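Side-chain contacts in endonuclease V isoform X2 (PDB 6OZI), which recognises inosine in nucleic acids and cleaves the strand nearby in a metal-ion-dependent reaction, probably acting mainly on RNA in animals: residues S84-A87 against F88-E92; S162-K165 against R166-K169. The protein carries 1 engineered substitution. All coordinates share one frame; numbering follows the deposited sequence.

From the N terminus the chain runs through helix 6-19 and the three antiparallel strands 37-45, 52-61 and 67-76 before reaching contact 1, where a loop turns into helix 86-104 beside the inosine base. It then adds strands 112-116 and 140-144 and arrives at contact 2, in the C-terminal part of helix 157-169. Contact 1 runs from the loop into the first turns of its helix, contact 2 joins successive turns of one; neither closes a long loop, and the two follow in series without nesting or crossing. They lie on opposite sides of the chain's centre, their own centres about 33 Å apart: contact 1 packs between helices 6-19 and 128-136 and brings its backbone to the base, contact 2 lies against edge strand 174-179.

Contact 1 of 2, residues S84-A87 against F88-E92; sequences SYLA and FREIE. With nucleotides of chain C.
L86 meets E90 one helical turn on, and the same leucine borders the inosine of DI5 of chain C. Its CG lies 3.7 Å from E90 OE2, and CD1 faces OE1 of the same carboxylate, while CB touches the base at C6. E90 reaches back because its CG sits between backbone N and carbonyl carbon (chi1 54°), with the rest of the chain extended. With an alanine at E90, the L86 branch would probably lose the carboxylate beside it and be freer to turn next to the base. Backbone amides read the purine edge: S84 N gives a nearly straight bond to N7 (2.8 Å, 174°), and L86 N a longer one to O6 (3.3 Å). Behind them, F88 CE2 approaches the edge of the Y85 ring, 4.1 Å from CD1. The first helical turn is held by E90 N to A87 O (3.1 Å), alongside several weaker amide bonds. S84 O is gripped by Q16 and H122, and Y85 OH by N13. W12 of helix 6-19 stacks on F88, whereas helix 128-136 meets L86 and E90 through A128 and A87 through H131, so this helix start is wedged between the two helices.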
ATOM      1  N   SER A  84       7.851   3.217 -24.355  1.00 24.49           N
ATOM      2  CA  SER A  84       8.039   2.687 -25.704  1.00 25.75           C
ATOM      3  C   SER A  84       9.211   1.709 -25.780  1.00 27.29           C
ATOM      4  O   SER A  84       9.419   1.119 -26.853  1.00 28.53           O
ATOM      5  CB  SER A  84       8.235   3.779 -26.770  1.00 25.80           C
ATOM      6  OG  SER A  84       7.068   4.568 -26.897  1.00 25.65           O
ATOM      7  N   TYR A  85       9.945   1.467 -24.682  1.00 26.20           N
ATOM      8  CA  TYR A  85      11.112   0.587 -24.693  1.00 26.30           C
ATOM      9  C   TYR A  85      11.114  -0.390 -23.516  1.00 27.59           C
ATOM     10  O   TYR A  85      12.176  -0.869 -23.107  1.00 29.27           O
ATOM     11  CB  TYR A  85      12.403   1.408 -24.706  1.00 26.23           C
ATOM     12  CG  TYR A  85      12.451   2.377 -25.861  1.00 27.02           C
ATOM     13  CD1 TYR A  85      12.843   1.960 -27.123  1.00 27.88           C
ATOM     14  CD2 TYR A  85      12.076   3.709 -25.695  1.00 26.55           C
ATOM     15  CE1 TYR A  85      12.870   2.844 -28.190  1.00 28.70           C
ATOM     16  CE2 TYR A  85      12.101   4.603 -26.759  1.00 25.86           C
ATOM     17  CZ  TYR A  85      12.491   4.164 -27.998  1.00 27.11           C
ATOM     18  OH  TYR A  85      12.522   5.039 -29.058  1.00 27.82           O
ATOM     19  N   LEU A  86       9.930  -0.707 -22.979  1.00 26.11           N
ATOM     20  CA  LEU A  86       9.818  -1.623 -21.846  1.00 26.84           C
ATOM     21  C   LEU A  86      10.380  -3.003 -22.181  1.00 27.78           C
ATOM     22  O   LEU A  86      10.935  -3.698 -21.304  1.00 26.57           O
ATOM     23  CB  LEU A  86       8.345  -1.723 -21.429  1.00 25.22           C
ATOM     24  CG  LEU A  86       7.930  -2.686 -20.318  1.00 25.31           C
ATOM     25  CD1 LEU A  86       8.635  -2.325 -19.010  1.00 26.69           C
ATOM     26  CD2 LEU A  86       6.416  -2.683 -20.134  1.00 22.12           C
ATOM     27  N   ALA A  87      10.239  -3.407 -23.449  1.00 26.80           N
ATOM     28  CA  ALA A  87      10.634  -4.745 -23.868  1.00 25.25           C
ATOM     29  C   ALA A  87      12.105  -4.994 -23.587  1.00 26.87           C
ATOM     30  O   ALA A  87      12.478  -6.054 -23.081  1.00 30.54           O
ATOM     31  CB  ALA A  87      10.330  -4.938 -25.351  1.00 24.85           C
ATOM     32  N   PHE A  88      12.963  -4.033 -23.922  1.00 26.94           N
ATOM     33  CA  PHE A  88      14.389  -4.244 -23.720  1.00 28.36           C
ATOM     34  C   PHE A  88      14.738  -4.321 -22.244  1.00 29.04           C
ATOM     35  O   PHE A  88      15.773  -4.893 -21.888  1.00 29.49           O
ATOM     36  CB  PHE A  88      15.168  -3.143 -24.441  1.00 29.32           C
ATOM     37  CG  PHE A  88      14.832  -3.051 -25.908  1.00 30.40           C
ATOM     38  CD1 PHE A  88      15.413  -3.921 -26.818  1.00 31.60           C
ATOM     39  CD2 PHE A  88      13.907  -2.129 -26.372  1.00 29.30           C
ATOM     40  CE1 PHE A  88      15.099  -3.859 -28.163  1.00 31.09           C
ATOM     41  CE2 PHE A  88      13.585  -2.064 -27.719  1.00 29.25           C
ATOM     42  CZ  PHE A  88      14.184  -2.929 -28.611  1.00 30.27           C
ATOM     43  N   ARG A  89      13.847  -3.827 -21.382  1.00 29.61           N
ATOM     44  CA  ARG A  89      14.005  -3.927 -19.939  1.00 29.25           C
ATOM     45  C   ARG A  89      13.601  -5.296 -19.403  1.00 28.10           C
ATOM     46  O   ARG A  89      14.141  -5.734 -18.380  1.00 28.86           O
ATOM     47  CB  ARG A  89      13.177  -2.837 -19.255  1.00 30.20           C
ATOM     48  CG  ARG A  89      13.184  -2.861 -17.740  1.00 31.05           C
ATOM     49  CD  ARG A  89      12.772  -1.504 -17.217  1.00 31.33           C
ATOM     50  NE  ARG A  89      12.390  -1.511 -15.813  1.00 30.47           N
ATOM     51  CZ  ARG A  89      13.218  -1.231 -14.816  1.00 32.79           C
ATOM     52  NH1 ARG A  89      14.492  -0.948 -15.071  1.00 32.10           N
ATOM     53  NH2 ARG A  89      12.774  -1.245 -13.562  1.00 33.59           N
ATOM     54  N   GLU A  90      12.645  -5.983 -20.024  1.00 24.46           N
ATOM     55  CA  GLU A  90      12.205  -7.232 -19.407  1.00 26.29           C
ATOM     56  C   GLU A  90      12.293  -8.473 -20.304  1.00 25.91           C
ATOM     57  O   GLU A  90      11.836  -9.546 -19.889  1.00 25.38           O
ATOM     58  CB  GLU A  90      10.783  -7.064 -18.850  1.00 27.61           C
ATOM     59  CG  GLU A  90       9.769  -6.557 -19.834  1.00 28.76           C
ATOM     60  CD  GLU A  90       8.411  -6.252 -19.194  1.00 29.62           C
ATOM     61  OE1 GLU A  90       8.342  -5.935 -17.981  1.00 28.12           O
ATOM     62  OE2 GLU A  90       7.402  -6.329 -19.925  1.00 30.07           O
ATOM     63  N   ILE A  91      12.918  -8.389 -21.484  1.00 25.49           N
ATOM     64  CA  ILE A  91      12.959  -9.547 -22.379  1.00 26.35           C
ATOM     65  C   ILE A  91      13.785 -10.677 -21.766  1.00 27.00           C
ATOM     66  O   ILE A  91      13.366 -11.839 -21.765  1.00 25.30           O
ATOM     67  CB  ILE A  91      13.481  -9.147 -23.775  1.00 29.57           C
ATOM     68  CG1 ILE A  91      13.591 -10.377 -24.686  1.00 30.24           C
ATOM     69  CG2 ILE A  91      14.849  -8.477 -23.698  1.00 31.37           C
ATOM     70  CD1 ILE A  91      12.272 -11.029 -25.014  1.00 28.51           C
ATOM     71  N   GLU A  92      14.968 -10.357 -21.224  1.00 27.80           N
ATOM     72  CA  GLU A  92      15.819 -11.411 -20.670  1.00 30.42           C
ATOM     73  C   GLU A  92      15.217 -12.057 -19.425  1.00 28.76           C
ATOM     74  O   GLU A  92      15.171 -13.303 -19.362  1.00 28.81           O
ATOM     75  CB  GLU A  92      17.224 -10.862 -20.401  1.00 34.35           C
ATOM     76  CG  GLU A  92      18.166 -11.865 -19.740  1.00 39.64           C
ATOM     77  CD  GLU A  92      18.580 -13.014 -20.660  1.00 44.68           C
ATOM     78  OE1 GLU A  92      18.230 -12.986 -21.865  1.00 47.65           O
ATOM     79  OE2 GLU A  92      19.264 -13.948 -20.174  1.00 46.14           O
TER
ATOM     80  P    DI C   5       3.577   5.799 -19.531  1.00 26.98           P
ATOM     81  OP1  DI C   5       2.644   6.509 -18.589  1.00 28.32           O
ATOM     82  OP2  DI C   5       4.984   5.731 -18.990  1.00 27.07           O
ATOM     83  O5'  DI C   5       2.987   4.311 -19.927  1.00 27.31           O
ATOM     84  C5'  DI C   5       1.602   4.076 -19.943  1.00 25.36           C
ATOM     85  C4'  DI C   5       1.341   2.579 -19.964  1.00 23.48           C
ATOM     86  O4'  DI C   5       1.953   1.990 -21.343  1.00 23.70           O
ATOM     87  C3'  DI C   5       1.934   1.954 -18.964  1.00 23.66           C
ATOM     88  O3'  DI C   5       1.087   0.840 -18.430  1.00 24.02           O
ATOM     89  C2'  DI C   5       3.229   1.336 -19.547  1.00 22.14           C
ATOM     90  C1'  DI C   5       2.884   1.116 -21.034  1.00 22.73           C
ATOM     91  N9   DI C   5       4.102   1.332 -21.830  1.00 24.08           N
ATOM     92  C8   DI C   5       5.005   2.309 -22.014  1.00 25.24           C
ATOM     93  N7   DI C   5       5.916   1.840 -22.893  1.00 24.03           N
ATOM     94  C5   DI C   5       5.576   0.607 -23.234  1.00 23.97           C
ATOM     95  C6   DI C   5       6.218  -0.408 -24.179  1.00 26.24           C
ATOM     96  O6   DI C   5       7.213  -0.153 -24.765  1.00 28.07           O
ATOM     97  N1   DI C   5       5.617  -1.684 -24.346  1.00 25.73           N
ATOM     98  C2   DI C   5       4.419  -2.018 -23.633  1.00 24.41           C
ATOM     99  N3   DI C   5       3.817  -1.051 -22.733  1.00 22.21           N
ATOM    100  C4   DI C   5       4.443   0.283 -22.563  1.00 22.76           C
TER

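Contact 2 of 2, residues S162-K165 against R166-K169; sequences SQFK and RLRK
R166 folds back along its own helix to S162, where NH1 donates to OG over 3.1 Å. The serine oxygen is tilted 26° from the guanidinium plane, and the bond is bent. S162 O and Q163 CA both lie over one face of that plane, offset toward its rim, so the flat group rests on the preceding turn of backbone. The bend comes late in the arginine, at chi3 (-59°), and brings NH2 to 3.5 Å from Q163 CB. The Q163 amide is turned almost parallel to the guanidinium, although the two side chains cross.

On another side of the helix, F164 and R168 run side by side in the same direction. Ring and guanidinium planes are only 11° apart, yet it is the aliphatic part of the arginine that touches: R168 CG comes within 3.5 Å of F164 CE2, and CD follows the ring toward CZ. The polar end continues past the ring, where NH1 is bonded to G172 O. L167 approaches the same ring obliquely, its CD2 4.2 Å from F164 CD1.

Regular helical amide bonds underlie all this, among them R166 N to S162 O at 2.9 Å. S162 OG is also held by E159 O in the turn before. The buried F164 ring packs on L175 of strand 174-179 and on the loop residues L191 and P199; Q163 and L167 also touch L175. The end of helix 157-169 is thereby set against one of the two outermost strands of this chain's sheet, 174-179.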
ATOM      1  N   SER A 162     -12.656  10.964 -21.911  1.00 30.56           N
ATOM      2  CA  SER A 162     -13.975  11.586 -22.018  1.00 33.12           C
ATOM      3  C   SER A 162     -14.897  10.761 -22.911  1.00 32.75           C
ATOM      4  O   SER A 162     -16.084  10.596 -22.600  1.00 34.29           O
ATOM      5  CB  SER A 162     -13.859  13.023 -22.530  1.00 34.99           C
ATOM      6  OG  SER A 162     -13.530  13.057 -23.903  1.00 35.09           O
ATOM      7  N   GLN A 163     -14.365  10.220 -24.013  1.00 32.04           N
ATOM      8  CA  GLN A 163     -15.156   9.329 -24.860  1.00 30.71           C
ATOM      9  C   GLN A 163     -15.625   8.106 -24.078  1.00 27.42           C
ATOM     10  O   GLN A 163     -16.753   7.630 -24.271  1.00 27.56           O
ATOM     11  CB  GLN A 163     -14.355   8.911 -26.096  1.00 31.11           C
ATOM     12  CG  GLN A 163     -15.209   8.228 -27.158  1.00 32.25           C
ATOM     13  CD  GLN A 163     -14.444   7.874 -28.432  1.00 32.80           C
ATOM     14  OE1 GLN A 163     -13.264   8.190 -28.575  1.00 32.80           O
ATOM     15  NE2 GLN A 163     -15.127   7.214 -29.363  1.00 33.12           N
ATOM     16  N   PHE A 164     -14.764   7.564 -23.215  1.00 26.94           N
ATOM     17  CA  PHE A 164     -15.155   6.397 -22.433  1.00 28.79           C
ATOM     18  C   PHE A 164     -16.221   6.738 -21.399  1.00 32.76           C
ATOM     19  O   PHE A 164     -17.107   5.922 -21.133  1.00 34.88           O
ATOM     20  CB  PHE A 164     -13.946   5.772 -21.736  1.00 27.65           C
ATOM     21  CG  PHE A 164     -14.274   4.483 -21.040  1.00 27.28           C
ATOM     22  CD1 PHE A 164     -14.276   3.285 -21.734  1.00 25.45           C
ATOM     23  CD2 PHE A 164     -14.628   4.479 -19.698  1.00 29.75           C
ATOM     24  CE1 PHE A 164     -14.601   2.097 -21.099  1.00 26.62           C
ATOM     25  CE2 PHE A 164     -14.953   3.298 -19.053  1.00 30.27           C
ATOM     26  CZ  PHE A 164     -14.940   2.103 -19.754  1.00 28.59           C
ATOM     27  N   LYS A 165     -16.144   7.924 -20.785  1.00 30.04           N
ATOM     28  CA  LYS A 165     -17.186   8.306 -19.831  1.00 33.80           C
ATOM     29  C   LYS A 165     -18.521   8.525 -20.535  1.00 33.56           C
ATOM     30  O   LYS A 165     -19.576   8.107 -20.029  1.00 35.06           O
ATOM     31  CB  LYS A 165     -16.770   9.558 -19.058  1.00 37.68           C
ATOM     32  CG  LYS A 165     -15.636   9.318 -18.078  1.00 39.56           C
ATOM     33  CD  LYS A 165     -15.209  10.609 -17.403  1.00 44.01           C
ATOM     34  CE  LYS A 165     -14.072  10.352 -16.434  1.00 45.64           C
ATOM     35  NZ  LYS A 165     -13.457  11.612 -15.946  1.00 49.00           N
ATOM     36  N   ARG A 166     -18.492   9.172 -21.707  1.00 34.11           N
ATOM     37  CA  ARG A 166     -19.705   9.292 -22.512  1.00 35.24           C
ATOM     38  C   ARG A 166     -20.257   7.916 -22.858  1.00 33.59           C
ATOM     39  O   ARG A 166     -21.476   7.714 -22.870  1.00 36.47           O
ATOM     40  CB  ARG A 166     -19.425  10.091 -23.786  1.00 34.61           C
ATOM     41  CG  ARG A 166     -19.093  11.561 -23.544  1.00 37.20           C
ATOM     42  CD  ARG A 166     -19.189  12.402 -24.819  1.00 38.68           C
ATOM     43  NE  ARG A 166     -18.278  11.924 -25.863  1.00 37.55           N
ATOM     44  CZ  ARG A 166     -16.991  12.259 -25.955  1.00 36.84           C
ATOM     45  NH1 ARG A 166     -16.443  13.073 -25.060  1.00 38.20           N
ATOM     46  NH2 ARG A 166     -16.250  11.776 -26.941  1.00 35.04           N
ATOM     47  N   LEU A 167     -19.372   6.950 -23.117  1.00 32.42           N
ATOM     48  CA  LEU A 167     -19.824   5.585 -23.356  1.00 30.91           C
ATOM     49  C   LEU A 167     -20.490   5.004 -22.120  1.00 31.59           C
ATOM     50  O   LEU A 167     -21.552   4.379 -22.214  1.00 33.51           O
ATOM     51  CB  LEU A 167     -18.649   4.701 -23.778  1.00 29.58           C
ATOM     52  CG  LEU A 167     -18.965   3.207 -23.909  1.00 29.92           C
ATOM     53  CD1 LEU A 167     -19.901   2.920 -25.096  1.00 30.06           C
ATOM     54  CD2 LEU A 167     -17.698   2.409 -23.991  1.00 28.86           C
ATOM     55  N   ARG A 168     -19.880   5.203 -20.948  1.00 30.24           N
ATOM     56  CA  ARG A 168     -20.446   4.662 -19.719  1.00 32.96           C
ATOM     57  C   ARG A 168     -21.856   5.181 -19.492  1.00 34.73           C
ATOM     58  O   ARG A 168     -22.726   4.434 -19.034  1.00 36.22           O
ATOM     59  CB  ARG A 168     -19.556   5.006 -18.522  1.00 36.89           C
ATOM     60  CG  ARG A 168     -18.314   4.141 -18.407  1.00 36.30           C
ATOM     61  CD  ARG A 168     -18.643   2.658 -18.231  1.00 35.82           C
ATOM     62  NE  ARG A 168     -19.001   2.316 -16.856  1.00 37.03           N
ATOM     63  CZ  ARG A 168     -19.456   1.125 -16.474  1.00 37.01           C
ATOM     64  NH1 ARG A 168     -19.624   0.156 -17.368  1.00 34.06           N
ATOM     65  NH2 ARG A 168     -19.742   0.902 -15.195  1.00 39.79           N
ATOM     66  N   LYS A 169     -22.110   6.452 -19.828  1.00 32.14           N
ATOM     67  CA  LYS A 169     -23.453   6.991 -19.633  1.00 37.33           C
ATOM     68  C   LYS A 169     -24.520   6.184 -20.367  1.00 37.58           C
ATOM     69  O   LYS A 169     -25.692   6.234 -19.975  1.00 42.16           O
ATOM     70  CB  LYS A 169     -23.526   8.451 -20.083  1.00 40.87           C
ATOM     71  CG  LYS A 169     -22.447   9.351 -19.501  1.00 42.45           C
ATOM     72  CD  LYS A 169     -22.920  10.097 -18.287  1.00 47.08           C
ATOM     73  CE  LYS A 169     -21.999  11.269 -17.985  1.00 49.76           C
ATOM     74  NZ  LYS A 169     -22.542  12.135 -16.896  1.00 55.69           N
TER